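Local coordinates for protein interleukin-2 receptor subunit beta (Mus musculus, PDB 6DG5) that serves as the beta subunit of the interleukin-2 receptor, probably binding the cytokine through its extracellular domains and passing on its mitogenic signal, at residues V76-I81 with D98-D103; A16-M21 with C60-G65. All blocks are in the same frame, centred on the assembly; numbering follows the deposited sequence.

Contact 1. Residues V76-I81 with D98-D103; sequences VDLLDI and DFHPFD
Leu-78 drops its CD1 methyl onto the imidazole of His-100, 3.6 Å above the middle of the ring and only 13° off its normal, a CH-pi contact over one face. CG stands anti to the backbone N (chi1 169°), and this swings the branch across to Asp-98 as well, where CD1 meets CB at 3.8 Å. Next along, the Phe-99 side chain lies beside that of Leu-79, pointing the same way, with Leu-79 CD1 3.6 Å from ring atom CD2. Ile-81 comes in at an angle and sets its CD1 3.6 Å from Phe-99 CB, close to CG as well. At the other end Pro-101 CD lies 3.3 Å from Asp-77 O.

Backbone pairing here is slight: Leu-79 N gives one weak hydrogen bond to Phe-99 O, 3.4 Å long. Asp-80 and Asp-98 run side by side with their carboxylate planes nearly perpendicular (86°), OD2 of the first lying 3.5 Å from OD1 of the second; this pairing of like charges is probably unfavourable unless eased by solvent, by Lys-38, which Asp-80 touches, or by protonation of one acid, and Asp-98 is poorly ordered.

Further out, Asp-77 OD2 forms a salt bridge with Arg-42 and a hydrogen bond with Thr-74, OD1 a hydrogen bond with Ser-39, and Leu-78 is hydrogen-bonded to Asn-40; these bonds lie at the entry to strand 79-86. The contact is the open end of the antiparallel hairpin 79-86/91-99. Leu-79 packs on Ala-37 of the adjoining strand 33-39, whereas Phe-99 reaches Cys-10 of strand 8-12 and Val-18 of strand 17-23.

Contact 2. Residues A16-M21 with C60-G65; sequences ANVSCM and CNLILG. With NAG (2-acetamido-2-deoxy-beta-D-glucopyranose), chain E; NAG (2-acetamido-2-deoxy-beta-D-glucopyranose), chain C.
Val-18 and Leu-64 fit together on the buried side of this strand pair, their branches crossing with Val-18 CG2 4.0 Å from Leu-64 CD1. Leu-62 broadens that apolar ridge, its CB 4.3 Å from Val-18 CB, and packs on Cys-48 of the adjoining strand 46-54 and Ala-37 of strand 33-39. At the end, the small CB of Ala-16 sits 3.5 Å from N of the bare Gly-65. Backbone bonds lace the strands, Leu-62 N to Val-18 O being 2.8 Å and nearly straight on the acceptor.

The other face carries sugar. Asn-17 ND2 is joined to C1 of the first N-acetylglucosamine, which lies over Asn-61, its C5 3.2 Å from Asn-61 OD1. That OD1 is also 3.0 Å from Ser-19 OG. Asn-61 ND2 gives a hydrogen bond to O7 of the second sugar (3.0 Å, 160°). An alanine here, lacking both amide atoms, is likely to leave that O7 without its donor and Ser-19 OG without its amide neighbour, with a gap beneath the first sugar.

Disulfides Cys-10 to Cys-20 and Cys-48 to Cys-60 tie each strand to the neighbour on its far side, 8-12 and 46-54, the pattern of the N-terminal type I cytokine-receptor domain.

In the fold
Contact 2 is complete by residue 65, before contact 1 begins: strand 57-63 is followed directly by strand 79-86, so the two lie in series along the chain. Their centres lie about 12 Å apart, and both belong to the antiparallel beta sandwich of the N-terminal, fibronectin type III-like domain. They also touch through their buried faces, where Ile-81 CD1 lies 3.8 Å from Cys-20 SG and Phe-99 CE2 lies 4.0 Å from Val-18 CG1. The hairpin end of contact 1 thus packs across the sandwich onto the strand pair of contact 2, whose other face carries the glycan, so the two share the apolar interior of this extracellular domain.

Contact 1. Residues V76-I81 with D98-D103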
loop_
_atom_site.group_PDB
_atom_site.type_symbol
_atom_site.label_atom_id
_atom_site.label_comp_id
_atom_site.label_asym_id
_atom_site.label_seq_id
_atom_site.Cartn_x
_atom_site.Cartn_y
_atom_site.Cartn_z
ATOM N N VAL B 76 -4.295 -14.786 -4.407
ATOM C CA VAL B 76 -5.112 -15.983 -4.252
ATOM C C VAL B 76 -4.651 -17.127 -5.147
ATOM O O VAL B 76 -5.260 -18.205 -5.123
ATOM C CB VAL B 76 -6.597 -15.659 -4.525
ATOM C CG1 VAL B 76 -7.011 -14.408 -3.764
ATOM C CG2 VAL B 76 -6.840 -15.483 -6.011
ATOM N N ASP B 77 -3.594 -16.930 -5.930
ATOM C CA ASP B 77 -3.093 -17.978 -6.805
ATOM C C ASP B 77 -2.419 -19.082 -6.001
ATOM O O ASP B 77 -1.906 -18.862 -4.899
ATOM C CB ASP B 77 -2.111 -17.397 -7.823
ATOM C CG ASP B 77 -2.745 -17.159 -9.180
ATOM O OD1 ASP B 77 -2.997 -18.142 -9.905
ATOM O OD2 ASP B 77 -2.994 -15.987 -9.528
ATOM N N LEU B 78 -2.437 -20.289 -6.563
ATOM C CA LEU B 78 -1.784 -21.444 -5.953
ATOM C C LEU B 78 -1.391 -22.387 -7.080
ATOM O O LEU B 78 -2.262 -22.993 -7.708
ATOM C CB LEU B 78 -2.703 -22.139 -4.954
ATOM C CG LEU B 78 -2.232 -23.504 -4.447
ATOM C CD1 LEU B 78 -1.001 -23.358 -3.569
ATOM C CD2 LEU B 78 -3.347 -24.226 -3.704
ATOM N N LEU B 79 -0.092 -22.508 -7.338
ATOM C CA LEU B 79 0.403 -23.359 -8.408
ATOM C C LEU B 79 1.135 -24.561 -7.824
ATOM O O LEU B 79 1.881 -24.435 -6.848
ATOM C CB LEU B 79 1.316 -22.579 -9.361
ATOM C CG LEU B 79 2.514 -21.788 -8.837
ATOM C CD1 LEU B 79 3.748 -22.654 -8.813
ATOM C CD2 LEU B 79 2.745 -20.572 -9.710
ATOM N N ASP B 80 0.902 -25.726 -8.423
ATOM C CA ASP B 80 1.498 -26.978 -7.968
ATOM C C ASP B 80 2.859 -27.146 -8.632
ATOM O O ASP B 80 2.947 -27.290 -9.856
ATOM C CB ASP B 80 0.583 -28.156 -8.291
ATOM C CG ASP B 80 -0.793 -28.012 -7.671
ATOM O OD1 ASP B 80 -1.435 -26.964 -7.886
ATOM O OD2 ASP B 80 -1.237 -28.952 -6.978
ATOM N N ILE B 81 3.917 -27.136 -7.829
ATOM C CA ILE B 81 5.273 -27.327 -8.326
ATOM C C ILE B 81 5.636 -28.801 -8.198
ATOM O O ILE B 81 5.602 -29.367 -7.100
ATOM C CB ILE B 81 6.275 -26.442 -7.575
ATOM C CG1 ILE B 81 6.160 -25.004 -8.067
ATOM C CG2 ILE B 81 7.688 -26.943 -7.789
ATOM C CD1 ILE B 81 6.799 -23.991 -7.158
ATOM N N ASP B 98 2.618 -27.794 -3.127
ATOM C CA ASP B 98 1.865 -26.563 -3.284
ATOM C C ASP B 98 2.778 -25.368 -3.053
ATOM O O ASP B 98 3.783 -25.455 -2.343
ATOM C CB ASP B 98 0.689 -26.519 -2.307
ATOM C CG ASP B 98 -0.276 -27.670 -2.506
ATOM O OD1 ASP B 98 -0.546 -28.028 -3.671
ATOM O OD2 ASP B 98 -0.762 -28.223 -1.497
ATOM N N PHE B 99 2.417 -24.243 -3.663
ATOM C CA PHE B 99 3.256 -23.052 -3.622
ATOM C C PHE B 99 2.364 -21.824 -3.629
ATOM O O PHE B 99 1.644 -21.587 -4.605
ATOM C CB PHE B 99 4.223 -23.028 -4.809
ATOM C CG PHE B 99 5.005 -21.752 -4.934
ATOM C CD1 PHE B 99 6.066 -21.487 -4.083
ATOM C CD2 PHE B 99 4.688 -20.822 -5.912
ATOM C CE1 PHE B 99 6.788 -20.313 -4.198
ATOM C CE2 PHE B 99 5.407 -19.648 -6.032
ATOM C CZ PHE B 99 6.458 -19.394 -5.175
ATOM N N HIS B 100 2.411 -21.051 -2.545
ATOM C CA HIS B 100 1.673 -19.801 -2.461
ATOM C C HIS B 100 2.617 -18.658 -2.791
ATOM O O HIS B 100 3.555 -18.397 -2.020
ATOM C CB HIS B 100 1.072 -19.620 -1.070
ATOM C CG HIS B 100 0.044 -20.651 -0.728
ATOM N ND1 HIS B 100 0.363 -21.858 -0.145
ATOM C CD2 HIS B 100 -1.299 -20.662 -0.903
ATOM C CE1 HIS B 100 -0.739 -22.564 0.037
ATOM N NE2 HIS B 100 -1.762 -21.860 -0.414
ATOM N N PRO B 101 2.417 -17.952 -3.907
ATOM C CA PRO B 101 3.470 -17.048 -4.399
ATOM C C PRO B 101 3.738 -15.858 -3.495
ATOM O O PRO B 101 4.904 -15.514 -3.271
ATOM C CB PRO B 101 2.934 -16.611 -5.772
ATOM C CG PRO B 101 1.912 -17.643 -6.141
ATOM C CD PRO B 101 1.291 -18.057 -4.848
ATOM N N PHE B 102 2.701 -15.210 -2.974
ATOM C CA PHE B 102 2.919 -14.014 -2.169
ATOM C C PHE B 102 3.281 -14.324 -0.723
ATOM O O PHE B 102 3.461 -13.392 0.067
ATOM C CB PHE B 102 1.686 -13.113 -2.229
ATOM C CG PHE B 102 1.630 -12.263 -3.462
ATOM C CD1 PHE B 102 1.182 -12.788 -4.661
ATOM C CD2 PHE B 102 2.041 -10.943 -3.426
ATOM C CE1 PHE B 102 1.134 -12.008 -5.799
ATOM C CE2 PHE B 102 1.996 -10.157 -4.559
ATOM C CZ PHE B 102 1.542 -10.691 -5.748
ATOM N N ASP B 103 3.390 -15.601 -0.363
ATOM C CA ASP B 103 3.984 -16.007 0.903
ATOM C C ASP B 103 5.449 -16.393 0.755
ATOM O O ASP B 103 6.107 -16.675 1.760
ATOM C CB ASP B 103 3.198 -17.174 1.512
ATOM C CG ASP B 103 1.762 -16.803 1.835
ATOM O OD1 ASP B 103 1.508 -15.627 2.168
ATOM O OD2 ASP B 103 0.882 -17.685 1.752
#

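Contact 2. Residues A16-M21 with C60-G65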
loop_
_atom_site.group_PDB
_atom_site.type_symbol
_atom_site.label_atom_id
_atom_site.label_comp_id
_atom_site.label_asym_id
_atom_site.label_seq_id
_atom_site.Cartn_x
_atom_site.Cartn_y
_atom_site.Cartn_z
ATOM N N ALA B 16 6.791 -11.781 -12.571
ATOM C CA ALA B 16 6.585 -12.904 -13.480
ATOM C C ALA B 16 7.704 -13.940 -13.415
ATOM O O ALA B 16 7.893 -14.690 -14.380
ATOM C CB ALA B 16 6.442 -12.404 -14.918
ATOM N N ASN B 17 8.437 -14.014 -12.308
ATOM C CA ASN B 17 9.593 -14.894 -12.194
ATOM C C ASN B 17 9.479 -15.703 -10.912
ATOM O O ASN B 17 9.321 -15.137 -9.824
ATOM C CB ASN B 17 10.897 -14.083 -12.214
ATOM C CG ASN B 17 12.153 -14.953 -12.299
ATOM O OD1 ASN B 17 12.152 -16.135 -11.943
ATOM N ND2 ASN B 17 13.239 -14.348 -12.774
ATOM N N VAL B 18 9.544 -17.023 -11.050
ATOM C CA VAL B 18 9.587 -17.942 -9.924
ATOM C C VAL B 18 10.843 -18.787 -10.080
ATOM O O VAL B 18 11.041 -19.430 -11.120
ATOM C CB VAL B 18 8.333 -18.829 -9.856
ATOM C CG1 VAL B 18 8.429 -19.797 -8.691
ATOM C CG2 VAL B 18 7.080 -17.970 -9.741
ATOM N N SER B 19 11.692 -18.781 -9.057
ATOM C CA SER B 19 12.962 -19.498 -9.084
ATOM C C SER B 19 12.968 -20.548 -7.984
ATOM O O SER B 19 12.701 -20.234 -6.820
ATOM C CB SER B 19 14.141 -18.538 -8.908
ATOM O OG SER B 19 15.373 -19.208 -9.107
ATOM N N CYS B 20 13.278 -21.788 -8.356
ATOM C CA CYS B 20 13.287 -22.912 -7.432
ATOM C C CYS B 20 14.686 -23.504 -7.341
ATOM O O CYS B 20 15.405 -23.580 -8.343
ATOM C CB CYS B 20 12.301 -23.999 -7.867
ATOM S SG CYS B 20 10.558 -23.524 -7.826
ATOM N N MET B 21 15.061 -23.934 -6.139
ATOM C CA MET B 21 16.352 -24.562 -5.899
ATOM C C MET B 21 16.136 -25.875 -5.163
ATOM O O MET B 21 15.404 -25.921 -4.170
ATOM C CB MET B 21 17.280 -23.640 -5.100
ATOM C CG MET B 21 18.692 -24.177 -4.937
ATOM S SD MET B 21 19.881 -22.886 -4.524
ATOM C CE MET B 21 19.975 -21.998 -6.078
ATOM N N CYS B 60 16.352 -23.460 -11.097
ATOM C CA CYS B 60 15.413 -23.428 -12.209
ATOM C C CYS B 60 14.744 -22.063 -12.222
ATOM O O CYS B 60 14.533 -21.456 -11.169
ATOM C CB CYS B 60 14.359 -24.531 -12.076
ATOM S SG CYS B 60 13.943 -25.436 -13.581
ATOM N N ASN B 61 14.403 -21.584 -13.417
ATOM C CA ASN B 61 13.797 -20.266 -13.579
ATOM C C ASN B 61 12.526 -20.391 -14.407
ATOM O O ASN B 61 12.586 -20.636 -15.616
ATOM C CB ASN B 61 14.776 -19.285 -14.224
ATOM C CG ASN B 61 15.883 -18.874 -13.280
ATOM O OD1 ASN B 61 15.709 -18.882 -12.060
ATOM N ND2 ASN B 61 17.031 -18.513 -13.836
ATOM N N LEU B 62 11.379 -20.217 -13.754
ATOM C CA LEU B 62 10.081 -20.224 -14.424
ATOM C C LEU B 62 9.729 -18.786 -14.779
ATOM O O LEU B 62 9.360 -17.993 -13.911
ATOM C CB LEU B 62 9.020 -20.855 -13.529
ATOM C CG LEU B 62 9.192 -22.341 -13.211
ATOM C CD1 LEU B 62 8.607 -22.669 -11.845
ATOM C CD2 LEU B 62 8.540 -23.190 -14.291
ATOM N N ILE B 63 9.852 -18.441 -16.057
ATOM C CA ILE B 63 9.492 -17.114 -16.544
ATOM C C ILE B 63 8.019 -17.154 -16.936
ATOM O O ILE B 63 7.648 -17.771 -17.938
ATOM C CB ILE B 63 10.378 -16.677 -17.717
ATOM C CG1 ILE B 63 11.827 -16.499 -17.257
ATOM C CG2 ILE B 63 9.854 -15.384 -18.321
ATOM C CD1 ILE B 63 12.699 -17.712 -17.491
ATOM N N LEU B 64 7.176 -16.496 -16.143
ATOM C CA LEU B 64 5.728 -16.615 -16.265
ATOM C C LEU B 64 5.087 -15.537 -17.132
ATOM O O LEU B 64 3.867 -15.567 -17.320
ATOM C CB LEU B 64 5.075 -16.582 -14.878
ATOM C CG LEU B 64 4.913 -17.890 -14.105
ATOM C CD1 LEU B 64 6.245 -18.409 -13.612
ATOM C CD2 LEU B 64 3.954 -17.691 -12.947
ATOM N N GLY B 65 5.860 -14.583 -17.654
ATOM C CA GLY B 65 5.282 -13.474 -18.381
ATOM C C GLY B 65 6.147 -13.049 -19.548
ATOM O O GLY B 65 7.284 -13.499 -19.712
HETATM C C1 NAG E . 14.517 -14.992 -12.906
HETATM C C2 NAG E . 15.451 -14.102 -13.746
HETATM C C3 NAG E . 16.902 -14.591 -13.670
HETATM C C4 NAG E . 17.340 -14.838 -12.232
HETATM C C5 NAG E . 16.341 -15.779 -11.574
HETATM C C6 NAG E . 16.645 -16.096 -10.128
HETATM C C7 NAG E . 14.295 -13.078 -15.660
HETATM C C8 NAG E . 13.931 -13.227 -17.107
HETATM N N2 NAG E . 15.009 -14.076 -15.131
HETATM O O3 NAG E . 17.756 -13.631 -14.283
HETATM O O4 NAG E . 18.637 -15.425 -12.248
HETATM O O5 NAG E . 15.053 -15.156 -11.598
HETATM O O6 NAG E . 15.654 -15.568 -9.258
HETATM O O7 NAG E . 13.959 -12.099 -15.002
HETATM C C1 NAG C . 19.558 -14.867 -11.279
HETATM C C2 NAG C . 20.618 -15.942 -11.031
HETATM C C3 NAG C . 21.661 -15.442 -10.034
HETATM C C4 NAG C . 22.216 -14.087 -10.454
HETATM C C5 NAG C . 21.072 -13.111 -10.736
HETATM C C6 NAG C . 21.533 -11.776 -11.278
HETATM C C7 NAG C . 19.581 -18.143 -11.363
HETATM C C8 NAG C . 18.964 -19.332 -10.695
HETATM N N2 NAG C . 20.004 -17.169 -10.550
HETATM O O3 NAG C . 22.714 -16.394 -9.939
HETATM O O4 NAG C . 23.028 -13.587 -9.395
HETATM O O5 NAG C . 20.187 -13.667 -11.719
HETATM O O6 NAG C . 21.849 -11.857 -12.660
HETATM O O7 NAG C . 19.688 -18.063 -12.582
#